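Local coordinates for protein hypothetical bacterial 6-phosphogluconolactonase (Bacteroides fragilis, PDB 3SCY) that probably acts as a 6-phosphogluconolactonase, hydrolysing the sugar lactone to 6-phosphogluconate, and is built as a seven-bladed beta-propeller, at residues L17-S23 and V49-L55; K27-F32 and P43-V49; L92-M98 and D130-A136. One frame throughout, in Å; residues are numbered along the deposited sequence.

Contact 1: L17-S23 and V49-L55; sequences LVGTYTS and VANPSYL
Thr20 and Tyr21, where strand 13-20 gives way to a loop, run against Ser53 and Asn51 of the irregular segment 49-55, with the Tyr21 and Asn51 CA atoms 4.6 Å apart. The one backbone-to-backbone bond between the two segments is weak, from Thr20 N to Pro52 O, which an inverse gamma turn centred on Pro52 presents to the strand. Polar side chains do most of the joining, in a reciprocal exchange between Thr22 and Asn51. The Thr22 amide donates to Asn51 OD1 at 2.9 Å, almost straight, and comes in nearly along the C=O axis of the side-chain amide (162°). In return, Asn51 N donates to Thr22 OG1, also at 2.9 Å. Thr22 holds this oxygen between its own N and carbonyl carbon (chi1 53°), while CG2 turns to Val49 O and the Pro52 ring. A water gives a further bond to Asn51 OD1, at 2.6 Å, so that this oxygen is gripped by both protein and solvent. The Asn51 amide also lies at the edge of the Tyr21 ring, the planes 73° apart, with OD1 3.6 Å from CD1. Farther along the same ring, Ser53 CB approaches CE1 obliquely. At the buried end the contact becomes apolar: Leu55 CD1 packs on Leu17 CB at 3.6 Å, and Leu55 CD2 lies over the backbone of Gly19. Glu69 gathers the polar ends, its OE1 bonding both Tyr21 OH and Ser53 OG and its backbone O accepting from Asn51 ND2. Tyr21 also adjoins an unidentified bound molecule, probably from the crystallisation liquor, which may mark a pocket. The loop thus lies between two blades: strand 13-20 pairs with strands 28-35 and 354-360, whereas Leu55 and Ser53 pack on strand 63-68 of the next sheet.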
loop_
_atom_site.group_PDB
_atom_site.type_symbol
_atom_site.label_atom_id
_atom_site.label_comp_id
_atom_site.label_asym_id
_atom_site.label_seq_id
_atom_site.Cartn_x
_atom_site.Cartn_y
_atom_site.Cartn_z
ATOM N N LEU A 17 -5.788 8.555 -8.025
ATOM C CA LEU A 17 -4.893 9.391 -7.241
ATOM C C LEU A 17 -3.491 8.870 -7.442
ATOM O O LEU A 17 -3.264 7.655 -7.370
ATOM C CB LEU A 17 -5.269 9.312 -5.759
ATOM C CG LEU A 17 -6.670 9.818 -5.372
ATOM C CD1 LEU A 17 -7.106 9.211 -4.013
ATOM C CD2 LEU A 17 -6.642 11.337 -5.142
ATOM N N VAL A 18 -2.535 9.778 -7.676
ATOM C CA VAL A 18 -1.146 9.394 -7.861
ATOM C C VAL A 18 -0.276 10.153 -6.877
ATOM O O VAL A 18 -0.181 11.381 -6.969
ATOM C CB VAL A 18 -0.664 9.641 -9.305
ATOM C CG1 VAL A 18 0.808 9.237 -9.468
ATOM C CG2 VAL A 18 -1.556 8.897 -10.305
ATOM N N GLY A 19 0.358 9.409 -5.978
ATOM C CA GLY A 19 1.349 9.946 -5.048
ATOM C C GLY A 19 2.724 9.852 -5.700
ATOM O O GLY A 19 2.977 8.980 -6.541
ATOM N N THR A 20 3.622 10.759 -5.314
ATOM C CA THR A 20 4.972 10.883 -5.868
ATOM C C THR A 20 6.005 11.297 -4.848
ATOM O O THR A 20 5.670 11.655 -3.723
ATOM C CB THR A 20 4.960 12.020 -6.926
ATOM O OG1 THR A 20 4.785 13.292 -6.269
ATOM C CG2 THR A 20 3.898 11.826 -8.029
ATOM N N TYR A 21 7.274 11.293 -5.272
ATOM C CA TYR A 21 8.343 11.965 -4.535
ATOM C C TYR A 21 8.520 13.313 -5.211
ATOM O O TYR A 21 8.442 13.406 -6.442
ATOM C CB TYR A 21 9.631 11.155 -4.518
ATOM C CG TYR A 21 9.572 10.014 -3.531
ATOM C CD1 TYR A 21 9.518 10.253 -2.163
ATOM C CD2 TYR A 21 9.531 8.695 -3.965
ATOM C CE1 TYR A 21 9.476 9.203 -1.247
ATOM C CE2 TYR A 21 9.504 7.637 -3.061
ATOM C CZ TYR A 21 9.450 7.895 -1.703
ATOM O OH TYR A 21 9.389 6.838 -0.819
ATOM N N THR A 22 8.705 14.375 -4.415
ATOM C CA THR A 22 8.761 15.725 -4.961
ATOM C C THR A 22 10.189 16.320 -5.003
ATOM O O THR A 22 10.297 17.535 -5.153
ATOM C CB THR A 22 7.805 16.627 -4.164
ATOM O OG1 THR A 22 8.089 16.528 -2.763
ATOM C CG2 THR A 22 6.350 16.260 -4.396
ATOM N N SER A 23 11.260 15.477 -4.950
ATOM C CA SER A 23 12.669 15.938 -5.043
ATOM C C SER A 23 12.987 16.484 -6.433
ATOM O O SER A 23 13.979 17.195 -6.593
ATOM C CB SER A 23 13.654 14.820 -4.701
ATOM O OG SER A 23 13.319 13.589 -5.326
ATOM N N VAL A 49 1.926 19.241 -2.562
ATOM C CA VAL A 49 2.127 18.479 -1.317
ATOM C C VAL A 49 3.536 17.915 -1.337
ATOM O O VAL A 49 3.914 17.363 -2.351
ATOM C CB VAL A 49 1.105 17.310 -1.146
ATOM C CG1 VAL A 49 1.038 16.859 0.309
ATOM C CG2 VAL A 49 -0.284 17.652 -1.671
ATOM N N ALA A 50 4.281 18.004 -0.237
ATOM C CA ALA A 50 5.643 17.478 -0.208
ATOM C C ALA A 50 5.692 15.987 0.078
ATOM O O ALA A 50 5.040 15.514 1.007
ATOM C CB ALA A 50 6.443 18.231 0.825
ATOM N N ASN A 51 6.447 15.234 -0.770
ATOM C CA ASN A 51 6.659 13.785 -0.684
ATOM C C ASN A 51 5.401 12.997 -0.246
ATOM O O ASN A 51 5.452 12.234 0.731
ATOM C CB ASN A 51 7.823 13.436 0.229
ATOM C CG ASN A 51 9.146 13.749 -0.394
ATOM O OD1 ASN A 51 9.270 13.848 -1.611
ATOM N ND2 ASN A 51 10.104 14.100 0.443
ATOM N N PRO A 52 4.286 13.127 -0.995
ATOM C CA PRO A 52 3.097 12.312 -0.690
ATOM C C PRO A 52 3.273 10.898 -1.288
ATOM O O PRO A 52 2.633 10.530 -2.285
ATOM C CB PRO A 52 1.977 13.105 -1.361
ATOM C CG PRO A 52 2.627 13.707 -2.575
ATOM C CD PRO A 52 4.068 13.978 -2.194
ATOM N N SER A 53 4.231 10.130 -0.717
ATOM C CA SER A 53 4.612 8.846 -1.319
ATOM C C SER A 53 3.584 7.724 -1.127
ATOM O O SER A 53 3.675 6.678 -1.780
ATOM C CB SER A 53 5.967 8.398 -0.811
ATOM O OG SER A 53 5.846 8.124 0.570
ATOM N N TYR A 54 2.637 7.934 -0.236
ATOM C CA TYR A 54 1.544 7.006 -0.025
ATOM C C TYR A 54 0.341 7.819 0.362
ATOM O O TYR A 54 0.452 8.797 1.108
ATOM C CB TYR A 54 1.869 5.917 1.047
ATOM C CG TYR A 54 1.177 4.612 0.732
ATOM C CD1 TYR A 54 1.749 3.697 -0.152
ATOM C CD2 TYR A 54 -0.108 4.346 1.208
ATOM C CE1 TYR A 54 1.058 2.561 -0.569
ATOM C CE2 TYR A 54 -0.801 3.192 0.811
ATOM C CZ TYR A 54 -0.207 2.309 -0.078
ATOM O OH TYR A 54 -0.853 1.167 -0.516
ATOM N N LEU A 55 -0.801 7.416 -0.135
ATOM C CA LEU A 55 -2.045 8.097 0.166
ATOM C C LEU A 55 -3.196 7.115 0.092
ATOM O O LEU A 55 -3.099 6.048 -0.521
ATOM C CB LEU A 55 -2.281 9.294 -0.797
ATOM C CG LEU A 55 -2.148 9.038 -2.308
ATOM C CD1 LEU A 55 -3.379 8.381 -2.872
ATOM C CD2 LEU A 55 -1.988 10.348 -3.050
HETATM O O HOH W 1 11.654 13.611 -2.680
#

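Contact 2: K27-F32 and P43-V49; sequences KGIYTF and PLSDAEV
Thr31 sits opposite two residues, Leu44 and Ser45, in a classic beta bulge within an antiparallel hairpin. Its side chain is a compact guide to the irregularity. CB lies 4.1 Å from Ser45 O, the carbonyl that accepts the Thr31 amide proton from above its plane. One atom farther out, OG1 is tucked between the backbone N and carbonyl carbon (chi1 60°), which brings it against the bulge: Leu44 CB and Ser45 CB both touch it, and Ser45 N donates a weak, bent bond to it at 3.0 Å. The backbone O of Gly87 is the stronger partner of this hydroxyl. The other branch of Thr31, CG2, turns to Leu17 CD2 of strand 13-20, 3.7 Å away. Ser45 N also reaches Thr31 O weakly, whereas Leu44 N bonds that oxygen well, at 2.9 Å; one carbonyl thereby serves both residues of the bulge. Past it, Ile29 and Ala47 form a regular hydrogen-bonded pair, exchanging two backbone bonds. On the face carrying Tyr30 and Phe32, the Phe32 ring packs obliquely on Pro43, with Phe32 CD2 3.6 Å from Pro43 CA, while Tyr30 CD2 lies beside Asp46 CB. Tyr30 OH accepts from Lys27 N at 2.7 Å, tying the ring to the start of its own segment. At the exposed end, Lys27 NZ forms a long, weak salt bridge with Glu48 OE2; two waters also bridge the pair, one of them only weakly bonded to NZ. Strand 28-35 runs between 41-48, an edge strand of this sheet, and 13-20; the face bearing Ile29, Thr31 and Ala47 packs on strands 76-83 and 88-96 of the adjoining blade.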
loop_
_atom_site.group_PDB
_atom_site.type_symbol
_atom_site.label_atom_id
_atom_site.label_comp_id
_atom_site.label_asym_id
_atom_site.label_seq_id
_atom_site.Cartn_x
_atom_site.Cartn_y
_atom_site.Cartn_z
ATOM N N LYS A 27 4.762 18.169 -8.373
ATOM C CA LYS A 27 4.128 19.113 -7.449
ATOM C C LYS A 27 3.640 18.391 -6.195
ATOM O O LYS A 27 3.511 19.000 -5.136
ATOM C CB LYS A 27 2.939 19.844 -8.099
ATOM C CG LYS A 27 3.316 20.905 -9.123
ATOM C CD LYS A 27 2.071 21.436 -9.812
ATOM C CE LYS A 27 2.376 22.434 -10.898
ATOM N NZ LYS A 27 2.699 23.777 -10.348
ATOM N N GLY A 28 3.344 17.101 -6.335
ATOM C CA GLY A 28 2.851 16.306 -5.222
ATOM C C GLY A 28 1.883 15.234 -5.647
ATOM O O GLY A 28 2.295 14.130 -6.003
ATOM N N ILE A 29 0.579 15.518 -5.510
ATOM C CA ILE A 29 -0.457 14.524 -5.869
ATOM C C ILE A 29 -1.075 14.910 -7.188
ATOM O O ILE A 29 -1.467 16.063 -7.361
ATOM C CB ILE A 29 -1.561 14.405 -4.770
ATOM C CG1 ILE A 29 -0.955 13.979 -3.429
ATOM C CG2 ILE A 29 -2.641 13.412 -5.198
ATOM C CD1 ILE A 29 -1.927 14.109 -2.246
ATOM N N TYR A 30 -1.244 13.931 -8.070
ATOM C CA TYR A 30 -1.869 14.142 -9.364
ATOM C C TYR A 30 -3.107 13.281 -9.442
ATOM O O TYR A 30 -3.121 12.154 -8.919
ATOM C CB TYR A 30 -0.895 13.806 -10.494
ATOM C CG TYR A 30 0.287 14.743 -10.570
ATOM C CD1 TYR A 30 1.438 14.504 -9.821
ATOM C CD2 TYR A 30 0.238 15.901 -11.342
ATOM C CE1 TYR A 30 2.513 15.388 -9.851
ATOM C CE2 TYR A 30 1.306 16.799 -11.372
ATOM C CZ TYR A 30 2.453 16.520 -10.645
ATOM O OH TYR A 30 3.517 17.383 -10.647
ATOM N N THR A 31 -4.161 13.812 -10.065
ATOM C CA THR A 31 -5.401 13.062 -10.228
ATOM C C THR A 31 -5.742 12.930 -11.708
ATOM O O THR A 31 -5.436 13.824 -12.506
ATOM C CB THR A 31 -6.547 13.665 -9.455
ATOM O OG1 THR A 31 -6.763 14.993 -9.917
ATOM C CG2 THR A 31 -6.307 13.666 -7.941
ATOM N N PHE A 32 -6.356 11.796 -12.056
ATOM C CA PHE A 32 -6.693 11.430 -13.438
ATOM C C PHE A 32 -8.009 10.708 -13.510
ATOM O O PHE A 32 -8.397 10.035 -12.560
ATOM C CB PHE A 32 -5.606 10.468 -14.032
ATOM C CG PHE A 32 -4.188 10.995 -14.065
ATOM C CD1 PHE A 32 -3.381 10.941 -12.931
ATOM C CD2 PHE A 32 -3.668 11.558 -15.221
ATOM C CE1 PHE A 32 -2.086 11.454 -12.951
ATOM C CE2 PHE A 32 -2.383 12.114 -15.230
ATOM C CZ PHE A 32 -1.591 12.035 -14.096
ATOM N N PRO A 43 -5.893 13.762 -17.503
ATOM C CA PRO A 43 -5.480 14.491 -16.297
ATOM C C PRO A 43 -6.629 15.347 -15.774
ATOM O O PRO A 43 -7.395 15.914 -16.562
ATOM C CB PRO A 43 -4.304 15.344 -16.794
ATOM C CG PRO A 43 -3.824 14.628 -18.046
ATOM C CD PRO A 43 -5.120 14.214 -18.676
ATOM N N LEU A 44 -6.788 15.420 -14.443
ATOM C CA LEU A 44 -7.863 16.223 -13.880
ATOM C C LEU A 44 -7.291 17.387 -13.106
ATOM O O LEU A 44 -7.560 18.537 -13.415
ATOM C CB LEU A 44 -8.801 15.378 -12.973
ATOM C CG LEU A 44 -9.558 14.211 -13.632
ATOM C CD1 LEU A 44 -10.283 13.380 -12.579
ATOM C CD2 LEU A 44 -10.574 14.709 -14.664
ATOM N N SER A 45 -6.504 17.103 -12.074
ATOM C CA SER A 45 -5.998 18.175 -11.232
ATOM C C SER A 45 -4.716 17.733 -10.569
ATOM O O SER A 45 -4.200 16.661 -10.860
ATOM C CB SER A 45 -7.046 18.546 -10.170
ATOM O OG SER A 45 -6.723 19.741 -9.481
ATOM N N ASP A 46 -4.200 18.566 -9.696
ATOM C CA ASP A 46 -3.023 18.243 -8.913
ATOM C C ASP A 46 -3.046 19.034 -7.638
ATOM O O ASP A 46 -3.800 19.998 -7.526
ATOM C CB ASP A 46 -1.718 18.483 -9.700
ATOM C CG ASP A 46 -1.530 19.905 -10.169
ATOM O OD1 ASP A 46 -1.373 20.796 -9.306
ATOM O OD2 ASP A 46 -1.505 20.123 -11.404
ATOM N N ALA A 47 -2.263 18.604 -6.662
ATOM C CA ALA A 47 -2.168 19.280 -5.376
ATOM C C ALA A 47 -0.713 19.395 -4.986
ATOM O O ALA A 47 0.026 18.406 -5.064
ATOM C CB ALA A 47 -2.953 18.521 -4.304
ATOM N N GLU A 48 -0.291 20.605 -4.606
ATOM C CA GLU A 48 1.061 20.859 -4.126
ATOM C C GLU A 48 1.152 20.319 -2.707
ATOM O O GLU A 48 0.486 20.819 -1.791
ATOM C CB GLU A 48 1.421 22.343 -4.198
ATOM C CG GLU A 48 1.712 22.770 -5.621
ATOM C CD GLU A 48 2.707 23.894 -5.826
ATOM O OE1 GLU A 48 3.472 24.214 -4.887
ATOM O OE2 GLU A 48 2.740 24.436 -6.952
ATOM N N VAL A 49 1.926 19.241 -2.562
ATOM C CA VAL A 49 2.127 18.479 -1.317
ATOM C C VAL A 49 3.536 17.915 -1.337
ATOM O O VAL A 49 3.914 17.363 -2.351
ATOM C CB VAL A 49 1.105 17.310 -1.146
ATOM C CG1 VAL A 49 1.038 16.859 0.309
ATOM C CG2 VAL A 49 -0.284 17.652 -1.671
HETATM O O HOH W 2 0.428 24.706 -8.108
HETATM O O HOH W 3 4.393 25.369 -8.954
#

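Contact 3: L92-M98 and D130-A136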
loop_
_atom_site.group_PDB
_atom_site.type_symbol
_atom_site.label_atom_id
_atom_site.label_comp_id
_atom_site.label_asym_id
_atom_site.label_seq_id
_atom_site.Cartn_x
_atom_site.Cartn_y
_atom_site.Cartn_z
ATOM N N LEU A 92 -7.066 20.338 4.209
ATOM C CA LEU A 92 -7.785 20.703 5.419
ATOM C C LEU A 92 -6.784 21.040 6.495
ATOM O O LEU A 92 -6.873 22.102 7.114
ATOM C CB LEU A 92 -8.720 19.575 5.881
ATOM C CG LEU A 92 -9.793 19.105 4.877
ATOM C CD1 LEU A 92 -10.632 17.996 5.504
ATOM C CD2 LEU A 92 -10.700 20.237 4.435
ATOM N N ASN A 93 -5.831 20.113 6.739
ATOM C CA ASN A 93 -4.774 20.334 7.716
ATOM C C ASN A 93 -3.707 19.265 7.610
ATOM O O ASN A 93 -3.824 18.338 6.807
ATOM C CB ASN A 93 -5.316 20.438 9.157
ATOM C CG ASN A 93 -5.741 19.141 9.808
ATOM O OD1 ASN A 93 -6.059 18.154 9.136
ATOM N ND2 ASN A 93 -5.684 19.113 11.134
ATOM N N THR A 94 -2.651 19.424 8.423
ATOM C CA THR A 94 -1.506 18.525 8.491
ATOM C C THR A 94 -1.190 18.284 9.964
ATOM O O THR A 94 -1.417 19.179 10.794
ATOM C CB THR A 94 -0.307 19.161 7.735
ATOM O OG1 THR A 94 -0.731 19.642 6.458
ATOM C CG2 THR A 94 0.871 18.212 7.561
ATOM N N GLN A 95 -0.679 17.093 10.290
ATOM C CA GLN A 95 -0.270 16.785 11.660
ATOM C C GLN A 95 1.027 16.001 11.608
ATOM O O GLN A 95 1.183 15.151 10.738
ATOM C CB GLN A 95 -1.348 16.018 12.456
ATOM C CG GLN A 95 -2.688 16.736 12.640
ATOM C CD GLN A 95 -2.673 17.838 13.677
ATOM O OE1 GLN A 95 -1.627 18.213 14.232
ATOM N NE2 GLN A 95 -3.845 18.389 13.960
ATOM N N LYS A 96 1.920 16.228 12.560
ATOM C CA LYS A 96 3.227 15.564 12.604
ATOM C C LYS A 96 3.103 14.125 13.106
ATOM O O LYS A 96 2.320 13.839 14.009
ATOM C CB LYS A 96 4.187 16.380 13.500
ATOM C CG LYS A 96 4.399 17.817 13.020
ATOM C CD LYS A 96 5.124 17.935 11.655
ATOM C CE LYS A 96 5.599 19.345 11.357
ATOM N NZ LYS A 96 4.477 20.267 11.024
ATOM N N THR A 97 3.876 13.213 12.501
ATOM C CA THR A 97 3.838 11.813 12.913
ATOM C C THR A 97 4.705 11.557 14.125
ATOM O O THR A 97 4.513 10.538 14.776
ATOM C CB THR A 97 4.336 10.914 11.783
ATOM O OG1 THR A 97 5.630 11.346 11.368
ATOM C CG2 THR A 97 3.407 10.901 10.622
HETATM N N MSE A 98 5.758 12.390 14.330
HETATM C CA MSE A 98 6.742 12.216 15.404
HETATM C C MSE A 98 7.436 10.840 15.234
HETATM O O MSE A 98 7.829 10.180 16.194
HETATM C CB MSE A 98 6.116 12.425 16.774
HETATM C CG MSE A 98 5.874 13.922 17.036
HETATM SE SE MSE A 98 4.592 14.217 18.392
HETATM C CE MSE A 98 3.043 13.617 17.482
ATOM N N ASP A 130 -15.177 16.702 10.844
ATOM C CA ASP A 130 -15.103 17.354 9.535
ATOM C C ASP A 130 -14.124 16.633 8.595
ATOM O O ASP A 130 -13.869 17.135 7.509
ATOM C CB ASP A 130 -14.638 18.818 9.737
ATOM C CG ASP A 130 -13.273 18.990 10.423
ATOM O OD1 ASP A 130 -12.715 17.984 10.922
ATOM O OD2 ASP A 130 -12.819 20.141 10.559
ATOM N N GLY A 131 -13.535 15.508 9.024
ATOM C CA GLY A 131 -12.577 14.778 8.187
ATOM C C GLY A 131 -11.129 15.215 8.361
ATOM O O GLY A 131 -10.206 14.570 7.854
ATOM N N ALA A 132 -10.901 16.325 9.066
ATOM C CA ALA A 132 -9.546 16.789 9.303
ATOM C C ALA A 132 -8.884 15.926 10.393
ATOM O O ALA A 132 -9.574 15.200 11.115
ATOM C CB ALA A 132 -9.558 18.271 9.688
ATOM N N LEU A 133 -7.569 16.009 10.518
ATOM C CA LEU A 133 -6.865 15.190 11.495
ATOM C C LEU A 133 -6.713 15.873 12.830
ATOM O O LEU A 133 -6.381 17.053 12.899
ATOM C CB LEU A 133 -5.445 14.837 11.008
ATOM C CG LEU A 133 -5.331 13.996 9.770
ATOM C CD1 LEU A 133 -4.005 14.268 9.090
ATOM C CD2 LEU A 133 -5.427 12.548 10.106
ATOM N N LEU A 134 -6.878 15.109 13.898
ATOM C CA LEU A 134 -6.515 15.609 15.208
ATOM C C LEU A 134 -5.024 15.321 15.399
ATOM O O LEU A 134 -4.456 14.443 14.735
ATOM C CB LEU A 134 -7.336 14.945 16.333
ATOM C CG LEU A 134 -8.607 15.654 16.756
ATOM C CD1 LEU A 134 -9.692 15.481 15.726
ATOM C CD2 LEU A 134 -9.081 15.146 18.114
ATOM N N PRO A 135 -4.347 16.009 16.309
ATOM C CA PRO A 135 -2.936 15.676 16.592
ATOM C C PRO A 135 -2.785 14.210 16.999
ATOM O O PRO A 135 -3.737 13.624 17.510
ATOM C CB PRO A 135 -2.584 16.599 17.763
ATOM C CG PRO A 135 -3.537 17.736 17.631
ATOM C CD PRO A 135 -4.820 17.111 17.171
ATOM N N ALA A 136 -1.616 13.616 16.762
ATOM C CA ALA A 136 -1.418 12.195 17.078
ATOM C C ALA A 136 -1.896 11.854 18.486
ATOM O O ALA A 136 -1.663 12.637 19.417
ATOM C CB ALA A 136 0.034 11.842 16.941
HETATM O O HOH W 4 0.464 15.098 15.683
#
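Asn93 holds both backbone polar atoms of Leu133 with a single carboxamide, the central feature of this surface contact. Its ND2 donates to Leu133 O at 2.8 Å, with the acceptor in the amide plane and the N-H directed at a carbonyl lone pair. Its OD1 receives Leu133 N at 3.0 Å, likewise in plane and on a lone pair. The side chain therefore does for the loop what a neighbouring strand's backbone would do, and the two bonds fix the rotation of the amide. Placing CG between the backbone N and carbonyl carbon (chi1 75°) aims the group at the loop. Leu133 O has a second donor in Gln95 NE2, at 3.1 Å, which comes in 44° above the carbonyl plane and so leaves the in-plane approach to Asn93. A bend at chi2 (-76°) folds the Gln95 amide against Pro135, with NE2 3.6 Å from the ring CD, while Gln95 CG rests on Leu133 CB. Apolar contacts flank the polar centre: Leu92 CB meets Ala132 CB at 4.1 Å, and the terminal methyl of Met98, a selenomethionine, touches Ala136 CB at 3.5 Å. Between these a water links Lys96 O to Ala136 N. Farther out, an Asx turn, Asp130 OD1 to Ala132 N, shapes the approach of the loop, and Gly131 O is held by Tyr65 OH. On the other segment a classic beta bulge places Leu92 and Asn93 together opposite Ala79 of strand 76-83, so the bulge lies at the base of the Asn93 side chain. Leu133 itself is buried among Tyr65, Val77, Ile112 and Phe125. The arrangement joins adjacent blades of a beta-propeller: the loop before strand 138-141, an edge strand of one sheet, lies along strand 88-96, an edge strand of the preceding one.

From the N terminus, strand 13-20 leads into 28-35 and 41-48, and contact 2 closes the hairpin between the last two. Contact 1 closes the larger loop around it, bringing 49-55 back to 17-23. The two share Val49 and touch directly, Thr20 OG1 probably bonding Gly28 O at 2.6 Å. Contact 3 comes later in series, closing the excursion from 92-98 through three strands of the following sheet to 130-136; its centre lies about 17 Å from that of contact 1. Contact 2 pairs two strands of the first blade, which 13-20 and the C-terminal 354-360 complete; contact 1 seats the passage to the second, and contact 3 fastens the second to the third.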